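Local coordinates for ubiquinone biosynthesis protein UbiJ (PDB 6H6O), which binds hydrophobic intermediates of ubiquinone biosynthesis through its SCP2 domain and is essential for the stability of the Ubi complex, at residues A[12-15]-A[16-20]; A[34-37]-A[38-42]; A[61-65]-A[66-70]; A[110-113]-A[114-117]; A[123-126]-A[127-130]. All blocks are in the same frame, centred on the assembly; numbering follows the deposited sequence.

Contact 1: residues A[12-15]-A[16-20]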
loop_
_atom_site.group_PDB
_atom_site.type_symbol
_atom_site.label_atom_id
_atom_site.label_comp_id
_atom_site.label_asym_id
_atom_site.label_seq_id
_atom_site.Cartn_x
_atom_site.Cartn_y
_atom_site.Cartn_z
ATOM N N MET A 12 -12.190 11.072 7.551
ATOM C CA MET A 12 -11.635 11.122 6.191
ATOM C C MET A 12 -11.843 9.766 5.494
ATOM O O MET A 12 -11.368 8.763 6.036
ATOM C CB MET A 12 -10.128 11.456 6.232
ATOM C CG MET A 12 -9.817 12.883 6.649
ATOM S SD MET A 12 -10.022 14.073 5.301
ATOM C CE MET A 12 -8.563 13.715 4.311
ATOM N N PRO A 13 -12.521 9.687 4.313
ATOM C CA PRO A 13 -12.687 8.377 3.640
ATOM C C PRO A 13 -11.351 7.692 3.361
ATOM O O PRO A 13 -10.355 8.374 3.100
ATOM C CB PRO A 13 -13.439 8.723 2.350
ATOM C CG PRO A 13 -13.150 10.191 2.131
ATOM C CD PRO A 13 -13.132 10.771 3.515
ATOM N N PHE A 14 -11.336 6.351 3.414
ATOM C CA PHE A 14 -10.103 5.564 3.292
ATOM C C PHE A 14 -9.443 5.610 1.922
ATOM O O PHE A 14 -8.222 5.832 1.855
ATOM C CB PHE A 14 -10.344 4.107 3.720
ATOM C CG PHE A 14 -9.095 3.299 3.977
ATOM C CD1 PHE A 14 -8.221 3.645 5.008
ATOM C CD2 PHE A 14 -8.782 2.199 3.184
ATOM C CE1 PHE A 14 -7.073 2.886 5.257
ATOM C CE2 PHE A 14 -7.622 1.451 3.427
ATOM C CZ PHE A 14 -6.777 1.803 4.457
ATOM N N LYS A 15 -10.210 5.316 0.848
ATOM C CA LYS A 15 -9.671 5.258 -0.512
ATOM C C LYS A 15 -8.899 6.535 -0.921
ATOM O O LYS A 15 -7.760 6.363 -1.331
ATOM C CB LYS A 15 -10.770 4.889 -1.545
ATOM C CG LYS A 15 -10.301 4.857 -3.004
ATOM C CD LYS A 15 -9.734 3.505 -3.423
ATOM C CE LYS A 15 -8.901 3.619 -4.683
ATOM N NZ LYS A 15 -9.742 3.729 -5.903
ATOM N N PRO A 16 -9.429 7.791 -0.799
ATOM C CA PRO A 16 -8.624 8.977 -1.175
ATOM C C PRO A 16 -7.327 9.126 -0.366
ATOM O O PRO A 16 -6.339 9.626 -0.904
ATOM C CB PRO A 16 -9.587 10.157 -0.950
ATOM C CG PRO A 16 -10.940 9.553 -0.928
ATOM C CD PRO A 16 -10.764 8.210 -0.308
ATOM N N LEU A 17 -7.312 8.649 0.905
ATOM C CA LEU A 17 -6.088 8.673 1.723
ATOM C C LEU A 17 -5.051 7.706 1.155
ATOM O O LEU A 17 -3.865 8.025 1.147
ATOM C CB LEU A 17 -6.390 8.324 3.191
ATOM C CG LEU A 17 -7.081 9.399 4.017
ATOM C CD1 LEU A 17 -7.325 8.870 5.424
ATOM C CD2 LEU A 17 -6.253 10.712 4.054
ATOM N N VAL A 18 -5.499 6.526 0.675
ATOM C CA VAL A 18 -4.611 5.524 0.061
ATOM C C VAL A 18 -4.014 6.081 -1.264
ATOM O O VAL A 18 -2.792 5.999 -1.478
ATOM C CB VAL A 18 -5.335 4.164 -0.132
ATOM C CG1 VAL A 18 -4.543 3.216 -1.034
ATOM C CG2 VAL A 18 -5.656 3.515 1.223
ATOM N N THR A 19 -4.873 6.639 -2.158
ATOM C CA THR A 19 -4.369 7.181 -3.438
ATOM C C THR A 19 -3.384 8.348 -3.207
ATOM O O THR A 19 -2.330 8.389 -3.851
ATOM C CB THR A 19 -5.501 7.515 -4.396
ATOM O OG1 THR A 19 -6.297 8.531 -3.818
ATOM C CG2 THR A 19 -6.361 6.312 -4.711
ATOM N N ALA A 20 -3.700 9.250 -2.263
ATOM C CA ALA A 20 -2.806 10.373 -1.902
ATOM C C ALA A 20 -1.435 9.884 -1.377
ATOM O O ALA A 20 -0.402 10.443 -1.761
ATOM C CB ALA A 20 -3.475 11.276 -0.878
#

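Contact 2: residues A[34-37]-A[38-42]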
loop_
_atom_site.group_PDB
_atom_site.type_symbol
_atom_site.label_atom_id
_atom_site.label_comp_id
_atom_site.label_asym_id
_atom_site.label_seq_id
_atom_site.Cartn_x
_atom_site.Cartn_y
_atom_site.Cartn_z
ATOM N N PRO A 34 16.768 14.986 -10.148
ATOM C CA PRO A 34 16.891 15.468 -11.539
ATOM C C PRO A 34 17.699 14.526 -12.446
ATOM O O PRO A 34 17.559 14.623 -13.669
ATOM C CB PRO A 34 17.571 16.833 -11.395
ATOM C CG PRO A 34 18.255 16.793 -10.092
ATOM C CD PRO A 34 17.501 15.854 -9.200
ATOM N N ALA A 35 18.507 13.579 -11.856
ATOM C CA ALA A 35 19.288 12.626 -12.653
ATOM C C ALA A 35 18.392 11.684 -13.495
ATOM O O ALA A 35 18.854 11.146 -14.502
ATOM C CB ALA A 35 20.206 11.802 -11.752
ATOM N N LEU A 36 17.142 11.458 -13.048
ATOM C CA LEU A 36 16.200 10.549 -13.724
ATOM C C LEU A 36 15.382 11.169 -14.864
ATOM O O LEU A 36 14.546 10.476 -15.465
ATOM C CB LEU A 36 15.254 9.919 -12.688
ATOM C CG LEU A 36 15.889 9.148 -11.542
ATOM C CD1 LEU A 36 14.827 8.658 -10.592
ATOM C CD2 LEU A 36 16.720 7.976 -12.056
ATOM N N LYS A 37 15.607 12.457 -15.151
ATOM C CA LYS A 37 14.836 13.191 -16.157
ATOM C C LYS A 37 14.674 12.452 -17.498
ATOM O O LYS A 37 13.549 12.348 -17.981
ATOM C CB LYS A 37 15.392 14.602 -16.375
ATOM C CG LYS A 37 14.399 15.515 -17.105
ATOM C CD LYS A 37 14.918 16.914 -17.352
ATOM C CE LYS A 37 13.823 17.815 -17.877
ATOM N NZ LYS A 37 14.331 19.194 -18.119
ATOM N N THR A 38 15.764 11.900 -18.077
ATOM C CA THR A 38 15.632 11.226 -19.394
ATOM C C THR A 38 14.801 9.942 -19.315
ATOM O O THR A 38 14.095 9.609 -20.276
ATOM C CB THR A 38 16.976 10.991 -20.067
ATOM O OG1 THR A 38 17.711 10.077 -19.273
ATOM C CG2 THR A 38 17.756 12.286 -20.308
ATOM N N ALA A 39 14.866 9.234 -18.166
ATOM C CA ALA A 39 14.083 8.018 -17.955
ATOM C C ALA A 39 12.603 8.386 -17.771
ATOM O O ALA A 39 11.743 7.698 -18.311
ATOM C CB ALA A 39 14.601 7.276 -16.737
ATOM N N ARG A 40 12.300 9.482 -17.054
ATOM C CA ARG A 40 10.898 9.920 -16.881
ATOM C C ARG A 40 10.287 10.406 -18.190
ATOM O O ARG A 40 9.085 10.203 -18.402
ATOM C CB ARG A 40 10.779 11.016 -15.830
ATOM C CG ARG A 40 11.045 10.503 -14.420
ATOM C CD ARG A 40 10.732 11.520 -13.336
ATOM N NE ARG A 40 11.395 12.808 -13.565
ATOM C CZ ARG A 40 12.448 13.257 -12.886
ATOM N NH1 ARG A 40 12.965 12.541 -11.891
ATOM N NH2 ARG A 40 12.985 14.426 -13.188
ATOM N N SER A 41 11.116 11.008 -19.089
ATOM C CA SER A 41 10.617 11.552 -20.371
ATOM C C SER A 41 9.868 10.524 -21.214
ATOM O O SER A 41 8.914 10.878 -21.907
ATOM C CB SER A 41 11.745 12.189 -21.178
ATOM O OG SER A 41 12.513 11.200 -21.841
ATOM N N ARG A 42 10.283 9.240 -21.112
ATOM C CA ARG A 42 9.665 8.122 -21.833
ATOM C C ARG A 42 8.183 7.900 -21.429
ATOM O O ARG A 42 7.442 7.279 -22.176
ATOM C CB ARG A 42 10.472 6.832 -21.571
ATOM C CG ARG A 42 11.868 6.861 -22.223
ATOM C CD ARG A 42 12.514 5.494 -22.290
ATOM N NE ARG A 42 12.911 5.020 -20.965
ATOM C CZ ARG A 42 14.130 4.593 -20.640
ATOM N NH1 ARG A 42 15.099 4.571 -21.547
ATOM N NH2 ARG A 42 14.388 4.183 -19.405
HETATM O O HOH W 1 18.443 11.942 -17.017
#

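Contact 3: residues A[61-65]-A[66-70]. With CA (calcium ion), chain I.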
loop_
_atom_site.group_PDB
_atom_site.type_symbol
_atom_site.label_atom_id
_atom_site.label_comp_id
_atom_site.label_asym_id
_atom_site.label_seq_id
_atom_site.Cartn_x
_atom_site.Cartn_y
_atom_site.Cartn_z
ATOM N N LEU A 61 -2.310 6.062 -12.834
ATOM C CA LEU A 61 -1.100 6.887 -12.738
ATOM C C LEU A 61 -1.018 7.758 -13.997
ATOM O O LEU A 61 -1.033 7.221 -15.116
ATOM C CB LEU A 61 0.145 5.995 -12.635
ATOM C CG LEU A 61 0.532 5.429 -11.240
ATOM C CD1 LEU A 61 -0.598 4.670 -10.575
ATOM C CD2 LEU A 61 1.764 4.544 -11.351
ATOM N N VAL A 62 -0.975 9.084 -13.824
ATOM C CA VAL A 62 -0.895 10.024 -14.974
ATOM C C VAL A 62 0.438 10.735 -14.864
ATOM O O VAL A 62 0.634 11.511 -13.934
ATOM C CB VAL A 62 -2.077 11.035 -15.000
ATOM C CG1 VAL A 62 -1.975 11.946 -16.220
ATOM C CG2 VAL A 62 -3.426 10.305 -14.958
ATOM N N PHE A 63 1.333 10.493 -15.822
ATOM C CA PHE A 63 2.685 11.038 -15.789
ATOM C C PHE A 63 2.842 12.396 -16.481
ATOM O O PHE A 63 2.579 12.513 -17.676
ATOM C CB PHE A 63 3.686 10.017 -16.361
ATOM C CG PHE A 63 3.715 8.699 -15.627
ATOM C CD1 PHE A 63 4.573 8.504 -14.544
ATOM C CD2 PHE A 63 2.886 7.648 -16.016
ATOM C CE1 PHE A 63 4.587 7.280 -13.843
ATOM C CE2 PHE A 63 2.900 6.431 -15.322
ATOM C CZ PHE A 63 3.758 6.252 -14.239
ATOM N N SER A 64 3.281 13.423 -15.723
ATOM C CA SER A 64 3.570 14.742 -16.287
ATOM C C SER A 64 5.071 15.041 -16.054
ATOM O O SER A 64 5.774 14.188 -15.506
ATOM C CB SER A 64 2.641 15.820 -15.720
ATOM O OG SER A 64 2.884 16.118 -14.358
ATOM N N GLU A 65 5.570 16.201 -16.497
ATOM C CA GLU A 65 6.990 16.534 -16.357
ATOM C C GLU A 65 7.447 16.682 -14.883
ATOM O O GLU A 65 8.513 16.204 -14.549
ATOM C CB GLU A 65 7.381 17.766 -17.185
ATOM C CG GLU A 65 8.890 17.883 -17.374
ATOM C CD GLU A 65 9.415 19.240 -17.792
ATOM O OE1 GLU A 65 10.363 19.281 -18.611
ATOM O OE2 GLU A 65 8.907 20.259 -17.274
ATOM N N ARG A 66 6.646 17.279 -14.015
ATOM C CA ARG A 66 7.104 17.522 -12.635
ATOM C C ARG A 66 6.568 16.538 -11.608
ATOM O O ARG A 66 7.065 16.508 -10.475
ATOM C CB ARG A 66 6.801 18.970 -12.224
ATOM C CG ARG A 66 7.615 19.986 -13.037
ATOM C CD ARG A 66 7.764 21.315 -12.310
ATOM N NE ARG A 66 6.572 22.157 -12.424
ATOM C CZ ARG A 66 6.472 23.213 -13.227
ATOM N NH1 ARG A 66 7.494 23.571 -13.997
ATOM N NH2 ARG A 66 5.352 23.923 -13.262
ATOM N N GLN A 67 5.551 15.748 -11.982
ATOM C CA GLN A 67 5.010 14.756 -11.060
ATOM C C GLN A 67 4.169 13.721 -11.746
ATOM O O GLN A 67 3.799 13.889 -12.922
ATOM C CB GLN A 67 4.145 15.447 -9.982
ATOM C CG GLN A 67 2.843 16.070 -10.507
ATOM C CD GLN A 67 2.139 16.857 -9.435
ATOM O OE1 GLN A 67 1.363 16.303 -8.659
ATOM N NE2 GLN A 67 2.353 18.165 -9.409
ATOM N N VAL A 68 3.807 12.683 -10.972
ATOM C CA VAL A 68 2.833 11.672 -11.383
ATOM C C VAL A 68 1.634 11.897 -10.456
ATOM O O VAL A 68 1.790 12.142 -9.240
ATOM C CB VAL A 68 3.369 10.208 -11.327
ATOM C CG1 VAL A 68 3.964 9.875 -9.954
ATOM C CG2 VAL A 68 2.285 9.188 -11.719
ATOM N N ASP A 69 0.457 11.871 -11.038
ATOM C CA ASP A 69 -0.767 12.011 -10.292
ATOM C C ASP A 69 -1.410 10.646 -10.201
ATOM O O ASP A 69 -1.381 9.884 -11.169
ATOM C CB ASP A 69 -1.692 13.036 -10.955
ATOM C CG ASP A 69 -1.228 14.435 -10.638
ATOM O OD1 ASP A 69 -1.485 14.901 -9.504
ATOM O OD2 ASP A 69 -0.518 15.024 -11.473
ATOM N N VAL A 70 -1.924 10.305 -8.999
ATOM C CA VAL A 70 -2.580 9.035 -8.777
ATOM C C VAL A 70 -4.068 9.320 -8.526
ATOM O O VAL A 70 -4.395 10.181 -7.702
ATOM C CB VAL A 70 -1.936 8.170 -7.659
ATOM C CG1 VAL A 70 -2.638 6.822 -7.541
ATOM C CG2 VAL A 70 -0.443 7.956 -7.929
HETATM CA CA CA I . -2.580 14.458 -7.319
HETATM O O HOH W 2 0.237 14.279 -13.870
HETATM O O HOH W 3 -4.366 13.001 -8.080
HETATM O O HOH W 4 -4.461 15.825 -7.842
HETATM O O HOH W 5 -1.632 16.380 -6.827
HETATM O O HOH W 6 -3.351 14.155 -5.237
#

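Contact 4: residues A[110-113]-A[114-117]. With LMR ((2S)-2-hydroxybutanedioic acid), chain E.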
loop_
_atom_site.group_PDB
_atom_site.type_symbol
_atom_site.label_atom_id
_atom_site.label_comp_id
_atom_site.label_asym_id
_atom_site.label_seq_id
_atom_site.Cartn_x
_atom_site.Cartn_y
_atom_site.Cartn_z
ATOM N N GLN A 110 -2.429 -5.102 -20.982
ATOM C CA GLN A 110 -3.335 -4.679 -22.047
ATOM C C GLN A 110 -2.833 -3.314 -22.529
ATOM O O GLN A 110 -2.256 -2.557 -21.750
ATOM C CB GLN A 110 -4.771 -4.579 -21.521
ATOM C CG GLN A 110 -5.386 -5.938 -21.185
ATOM C CD GLN A 110 -6.715 -5.858 -20.470
ATOM O OE1 GLN A 110 -7.268 -4.784 -20.222
ATOM N NE2 GLN A 110 -7.254 -7.009 -20.106
ATOM N N GLY A 111 -3.012 -3.029 -23.808
ATOM C CA GLY A 111 -2.544 -1.771 -24.373
ATOM C C GLY A 111 -1.064 -1.780 -24.678
ATOM O O GLY A 111 -0.516 -2.805 -25.082
ATOM N N ASP A 112 -0.404 -0.628 -24.489
ATOM C CA ASP A 112 0.998 -0.448 -24.829
ATOM C C ASP A 112 1.961 -1.032 -23.786
ATOM O O ASP A 112 2.226 -0.412 -22.760
ATOM C CB ASP A 112 1.295 1.044 -25.119
ATOM C CG ASP A 112 2.716 1.358 -25.549
ATOM O OD1 ASP A 112 3.453 0.410 -25.915
ATOM O OD2 ASP A 112 3.079 2.559 -25.565
ATOM N N ILE A 113 2.553 -2.191 -24.104
ATOM C CA ILE A 113 3.530 -2.864 -23.222
ATOM C C ILE A 113 4.748 -1.943 -22.865
ATOM O O ILE A 113 5.302 -2.071 -21.777
ATOM C CB ILE A 113 3.976 -4.245 -23.817
ATOM C CG1 ILE A 113 4.642 -5.133 -22.731
ATOM C CG2 ILE A 113 4.862 -4.073 -25.080
ATOM C CD1 ILE A 113 4.975 -6.593 -23.154
ATOM N N GLN A 114 5.113 -1.009 -23.764
ATOM C CA GLN A 114 6.243 -0.088 -23.572
ATOM C C GLN A 114 6.076 0.788 -22.339
ATOM O O GLN A 114 7.061 1.060 -21.666
ATOM C CB GLN A 114 6.504 0.769 -24.827
ATOM C CG GLN A 114 6.977 -0.055 -26.023
ATOM C CD GLN A 114 7.360 0.810 -27.195
ATOM O OE1 GLN A 114 6.510 1.359 -27.906
ATOM N NE2 GLN A 114 8.654 0.932 -27.434
ATOM N N VAL A 115 4.827 1.169 -22.002
ATOM C CA VAL A 115 4.528 1.997 -20.826
ATOM C C VAL A 115 4.985 1.304 -19.538
ATOM O O VAL A 115 5.750 1.899 -18.765
ATOM C CB VAL A 115 3.024 2.447 -20.787
ATOM C CG1 VAL A 115 2.689 3.170 -19.476
ATOM C CG2 VAL A 115 2.685 3.334 -21.988
ATOM N N VAL A 116 4.566 0.044 -19.320
ATOM C CA VAL A 116 4.968 -0.696 -18.113
ATOM C C VAL A 116 6.493 -1.022 -18.162
ATOM O O VAL A 116 7.157 -0.932 -17.133
ATOM C CB VAL A 116 4.064 -1.923 -17.798
ATOM C CG1 VAL A 116 4.165 -2.998 -18.885
ATOM C CG2 VAL A 116 4.370 -2.491 -16.406
ATOM N N GLN A 117 7.043 -1.336 -19.349
ATOM C CA GLN A 117 8.493 -1.571 -19.478
ATOM C C GLN A 117 9.274 -0.313 -19.050
ATOM O O GLN A 117 10.238 -0.424 -18.284
ATOM C CB GLN A 117 8.876 -1.956 -20.918
ATOM C CG GLN A 117 8.425 -3.363 -21.308
ATOM C CD GLN A 117 8.567 -3.626 -22.794
ATOM O OE1 GLN A 117 8.725 -2.716 -23.612
ATOM N NE2 GLN A 117 8.479 -4.883 -23.194
HETATM C C1 LMR E . -5.492 3.258 -26.395
HETATM O O1A LMR E . -6.419 3.061 -27.154
HETATM O O1B LMR E . -5.440 2.804 -25.166
HETATM C C2 LMR E . -4.295 4.111 -26.784
HETATM O O2 LMR E . -3.798 4.862 -25.683
HETATM C C3 LMR E . -3.174 3.277 -27.391
HETATM C C4 LMR E . -2.396 2.480 -26.371
HETATM O O4A LMR E . -1.364 3.125 -25.881
HETATM O O4B LMR E . -2.685 1.341 -26.069
#

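Contact 5: residues A[123-126]-A[127-130]. With CA (calcium ion), chain G; CA (calcium ion), chain H.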
loop_
_atom_site.group_PDB
_atom_site.type_symbol
_atom_site.label_atom_id
_atom_site.label_comp_id
_atom_site.label_asym_id
_atom_site.label_seq_id
_atom_site.Cartn_x
_atom_site.Cartn_y
_atom_site.Cartn_z
ATOM N N ALA A 123 11.800 2.743 -12.298
ATOM C CA ALA A 123 11.933 2.308 -10.900
ATOM C C ALA A 123 13.326 1.684 -10.645
ATOM O O ALA A 123 13.928 1.936 -9.590
ATOM C CB ALA A 123 10.828 1.318 -10.548
ATOM N N ASP A 124 13.834 0.904 -11.632
ATOM C CA ASP A 124 15.159 0.277 -11.555
ATOM C C ASP A 124 16.248 1.371 -11.463
ATOM O O ASP A 124 17.107 1.315 -10.585
ATOM C CB ASP A 124 15.398 -0.627 -12.778
ATOM C CG ASP A 124 16.571 -1.597 -12.641
ATOM O OD1 ASP A 124 17.111 -1.723 -11.522
ATOM O OD2 ASP A 124 16.938 -2.240 -13.657
ATOM N N LEU A 125 16.132 2.423 -12.297
ATOM C CA LEU A 125 17.101 3.518 -12.287
ATOM C C LEU A 125 16.963 4.376 -11.035
ATOM O O LEU A 125 17.965 4.918 -10.563
ATOM C CB LEU A 125 16.989 4.353 -13.562
ATOM C CG LEU A 125 17.498 3.628 -14.837
ATOM C CD1 LEU A 125 17.110 4.381 -16.087
ATOM C CD2 LEU A 125 19.025 3.428 -14.816
ATOM N N ALA A 126 15.734 4.474 -10.473
ATOM C CA ALA A 126 15.492 5.235 -9.241
ATOM C C ALA A 126 16.167 4.601 -8.023
ATOM O O ALA A 126 16.531 5.297 -7.066
ATOM C CB ALA A 126 13.991 5.436 -9.008
ATOM N N GLU A 127 16.332 3.277 -8.071
ATOM C CA GLU A 127 17.037 2.527 -7.033
ATOM C C GLU A 127 18.555 2.695 -7.238
ATOM O O GLU A 127 19.298 2.829 -6.259
ATOM C CB GLU A 127 16.652 1.055 -7.121
ATOM C CG GLU A 127 16.945 0.260 -5.860
ATOM C CD GLU A 127 16.774 -1.244 -5.985
ATOM O OE1 GLU A 127 16.669 -1.747 -7.128
ATOM O OE2 GLU A 127 16.775 -1.924 -4.933
ATOM N N PHE A 128 19.015 2.693 -8.523
ATOM C CA PHE A 128 20.431 2.874 -8.868
ATOM C C PHE A 128 20.933 4.243 -8.402
ATOM O O PHE A 128 22.038 4.365 -7.875
ATOM C CB PHE A 128 20.641 2.705 -10.396
ATOM C CG PHE A 128 21.809 3.484 -10.978
ATOM C CD1 PHE A 128 23.122 3.049 -10.794
ATOM C CD2 PHE A 128 21.597 4.662 -11.686
ATOM C CE1 PHE A 128 24.197 3.785 -11.302
ATOM C CE2 PHE A 128 22.672 5.405 -12.181
ATOM C CZ PHE A 128 23.965 4.961 -11.987
ATOM N N ASP A 129 20.155 5.277 -8.701
ATOM C CA ASP A 129 20.487 6.646 -8.381
ATOM C C ASP A 129 20.342 6.862 -6.849
ATOM O O ASP A 129 19.235 6.755 -6.341
ATOM C CB ASP A 129 19.606 7.596 -9.196
ATOM C CG ASP A 129 19.763 9.029 -8.798
ATOM O OD1 ASP A 129 20.875 9.423 -8.482
ATOM O OD2 ASP A 129 18.762 9.746 -8.793
ATOM N N PRO A 130 21.435 7.178 -6.126
ATOM C CA PRO A 130 21.340 7.311 -4.647
ATOM C C PRO A 130 20.580 8.539 -4.123
ATOM O O PRO A 130 20.314 8.595 -2.922
ATOM C CB PRO A 130 22.800 7.289 -4.185
ATOM C CG PRO A 130 23.583 7.767 -5.355
ATOM C CD PRO A 130 22.829 7.330 -6.592
HETATM CA CA CA G . 16.994 7.038 -5.758
HETATM CA CA CA H . 16.083 -3.170 -9.531
HETATM O O HOH W 7 16.667 8.557 -7.501
HETATM O O HOH W 8 17.318 5.615 -3.985
HETATM O O HOH W 9 14.704 7.560 -5.342
HETATM O O HOH W 10 13.781 -2.029 -9.248
HETATM O O HOH W 11 18.652 -3.224 -9.634
#

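Contact 1: residues A[12-15]-A[16-20]
Val18 sets one methyl, CG2, as a knob over a face of the Phe14 ring, 3.9 Å from the ring centroid and 22° off the normal, displaced toward the rim so that CE2 is the ring atom it meets most closely. For this CH-pi contact Phe14 CG lies anti to its backbone N (chi1 -165°), which brings the ring over the methyl of Val18, one turn further on. Both methyl branches of Leu17 meet the side chain of Met12, which curls at chi2 and chi3 into a hollow that they fill: CD1 meets Met12 CB, and CD2 lies 3.8 Å from Met12 CE. Pro13 and Pro16 cross at about a right angle, ring against ring, with CB of Pro13 3.8 Å from CD of Pro16. Lys15, bent at chi2, lays CE across CG2 of Thr19. Backbone bonds from Val18 N to Phe14 O and from Thr19 N to Lys15 O close the first turn of helix 14-30. Lys15 NZ makes a weak hydrogen bond to Ser58 O of strand 58-63. Helix 14-30 of the second subunit covers the other flank, its Phe29 edge-to-face with Phe14 and its Leu25 on Leu17 and Val18.

Contact 2: residues A[34-37]-A[38-42]
The guanidinium group of Arg40 folds back over the backbone where Leu36 passes into Lys37, presenting a face to it. Leu36 C lies 4.0 Å above the guanidinium plane, over its centre, and Lys37 N sits over the same face nearer the rim. Of the terminal nitrogens, Arg40 NH1 is 3.6 Å from Leu36 CB, and NH2 is 3.7 Å from Lys37 CA. A bend at chi3 (-53°) turns the otherwise extended arginine chain back in this way. Residues 34-36 form a 3-10 turn that runs into the short helix 37-41 of the SCP2 domain, and the arginine spans that junction, its NH1 also donating to the carbonyls of Leu30 and Ser33. Leu36 O accepts the backbone bond from Arg40 N at 2.9 Å, and Lys37 O accepts from Ser41 N. A water bridges the junction, donating to Ala35 O and accepting from Thr38 N at 2.9 Å. Ser41 OG donates to Thr38 O at 2.7 Å. Beyond CB the extended chain of Lys37 leaves the arginine, and NZ makes a long, weak ion pair with Glu65; Leu36 and Arg40 pack against Ala126 and Leu122 of helix 113-128.

Contact 3: residues A[61-65]-A[66-70]
Phe63 and Val68 owe their contact to their first torsions: CG of the phenylalanine is anti to its carbonyl carbon (chi1 -59°), while CG2 of the valine is the branch anti to its backbone N. The two side chains then lie side by side, pointing the same way, on one face of the beta hairpin formed by strands 58-63 and 68-71. Val68 CG2 rides over a face of the Phe63 ring, 3.9 Å from the centroid and offset toward the rim, and the same methyl meets Leu61 CB. Leu61 and Val70, an antiparallel non-hydrogen-bonded pair, continue this face, which packs on Leu26 of helix 14-30 and on Tyr31. Val62 and Asp69 form the hydrogen-bonded pair between, with reciprocal backbone bonds: Val62 N to Asp69 O at 2.8 Å and Asp69 N to Val62 O at 2.9 Å. Near the turn, Ser64 N donates to Gln67 O at 2.9 Å; a second bond to this oxygen, from Ser64 OG, belongs to one of two modelled serine conformers and is therefore uncertain. The carboxylate of Asp69, on the hairpin face it shares with Val62, divides its oxygens. OD1 binds a calcium ion at 2.5 Å, with four waters and Glu23 as its other ligands, and OD2 takes a hydrogen bond, 2.6 Å long, from a water that also donates to Val62 O.

Contact 4: residues A[110-113]-A[114-117]
Asp112 reaches forward to Gln114 at the start of helix 113-128, where it occupies the N-cap position. Asp112 CB lies 3.5 Å from O4A of the bound (2S)-2-hydroxybutanedioic acid, whose pocket includes Gly111 and Asp112. From there CG, anti to the backbone N (chi1 -177°), swings toward the helix and comes up beside Gln114 N and CB. The carboxylate then splits its work. OD1 accepts the capping bond from Gln114 N at 3.1 Å, the donor coming from above the carboxylate plane, 62° out of it, with an N-H...O angle of 145°; it also rests against Gln114 CB at 3.3 Å. OD2 turns to the next residue and touches the methyl CG2 of Val115 at 3.7 Å. The main chain of Asp112 helps close the turn, its O accepting from Val115 N at 3.1 Å.

One residue on, Ile113 O takes the regular helical bond from Gln117 N, while CG1 and CD1 of the isoleucine each lie 3.9 Å from Gln117 NE2. This junction carries the chain from strand 107-111, outermost in the sheet within this chain, into the last helix, with Val115 and Val116 facing strand 80-84 and Ile113 reaching Ile102 of helix 95-104. Ala78 and Asp79 also belong to the ligand pocket. A carboxylate at the amino end of a helix probably interacts favourably with the helix dipole, while its oxygen satisfies an amide N-H that has no carbonyl one turn earlier in the helix to pair with.

Contact 5: residues A[123-126]-A[127-130]
The carboxyl end of helix 113-128 carries two calcium sites, and residues one turn apart supply ligands to each. In the first, the carboxylates of Asp124 and Glu127 converge on one ion: Asp124 OD1 binds at 2.7 Å and Glu127 OE1 at 2.9 Å. Both side chains set CG anti to the backbone N (chi1 -165° and -161°), and the glutamate then runs extended, so that its tip draws up beside the shorter aspartate. Two waters and the backbone oxygen of Arg93 complete the ligands.

The second site is built from the main chain. Ala126 O binds its calcium ion at 2.2 Å and Asp129 O at 2.3 Å, the latter's turn to the metal being consistent with Asp129 as the first residue to leave helical backbone angles. Ala131 adds its own oxygen, and three waters fill further positions. Asp129 OD2, which takes a bond from one of these waters at 2.7 Å, is also hydrogen-bonded to Ser33 OG, a second-shell partner.

Backbone bonds hold this last turn, Phe128 N donating to Asp124 O and Asp129 N to Leu125 O, the latter at 2.9 Å. Beside them Leu125 CD2 lies 4.2 Å from Phe128 CD2. The calcium ion between Asp124 OD1 and Glu127 OE1, 4.4 Å apart, probably offsets the repulsion of the two acidic groups, and the other ion occupies the helix end, where backbone carbonyls lacking a following turn can turn to metal instead.

Along the chain the five contacts come in series, from the start of helix 14-30 to the end of helix 113-128. Contact 1 lies at the subunit interface, its centre about 27 Å from those of contacts 4 and 5, yet Thr19 O touches Val70 CB of contact 3. Contacts 3 and 4 reach the two outermost strands of the same sheet, their centres about 16 Å apart. Contacts 4 and 5 mark the beginning and end of helix 113-128, with centres about 20 Å apart. Contact 2 packs directly on contact 5, Leu36 meeting Leu125 and Ala126, and also touches contact 3 through Lys37 and Glu65. Contacts 2 to 5 thus join helices 37-41 and 113-128 to the sheet of the lipid-binding SCP2 domain, while contact 1 meets the second subunit.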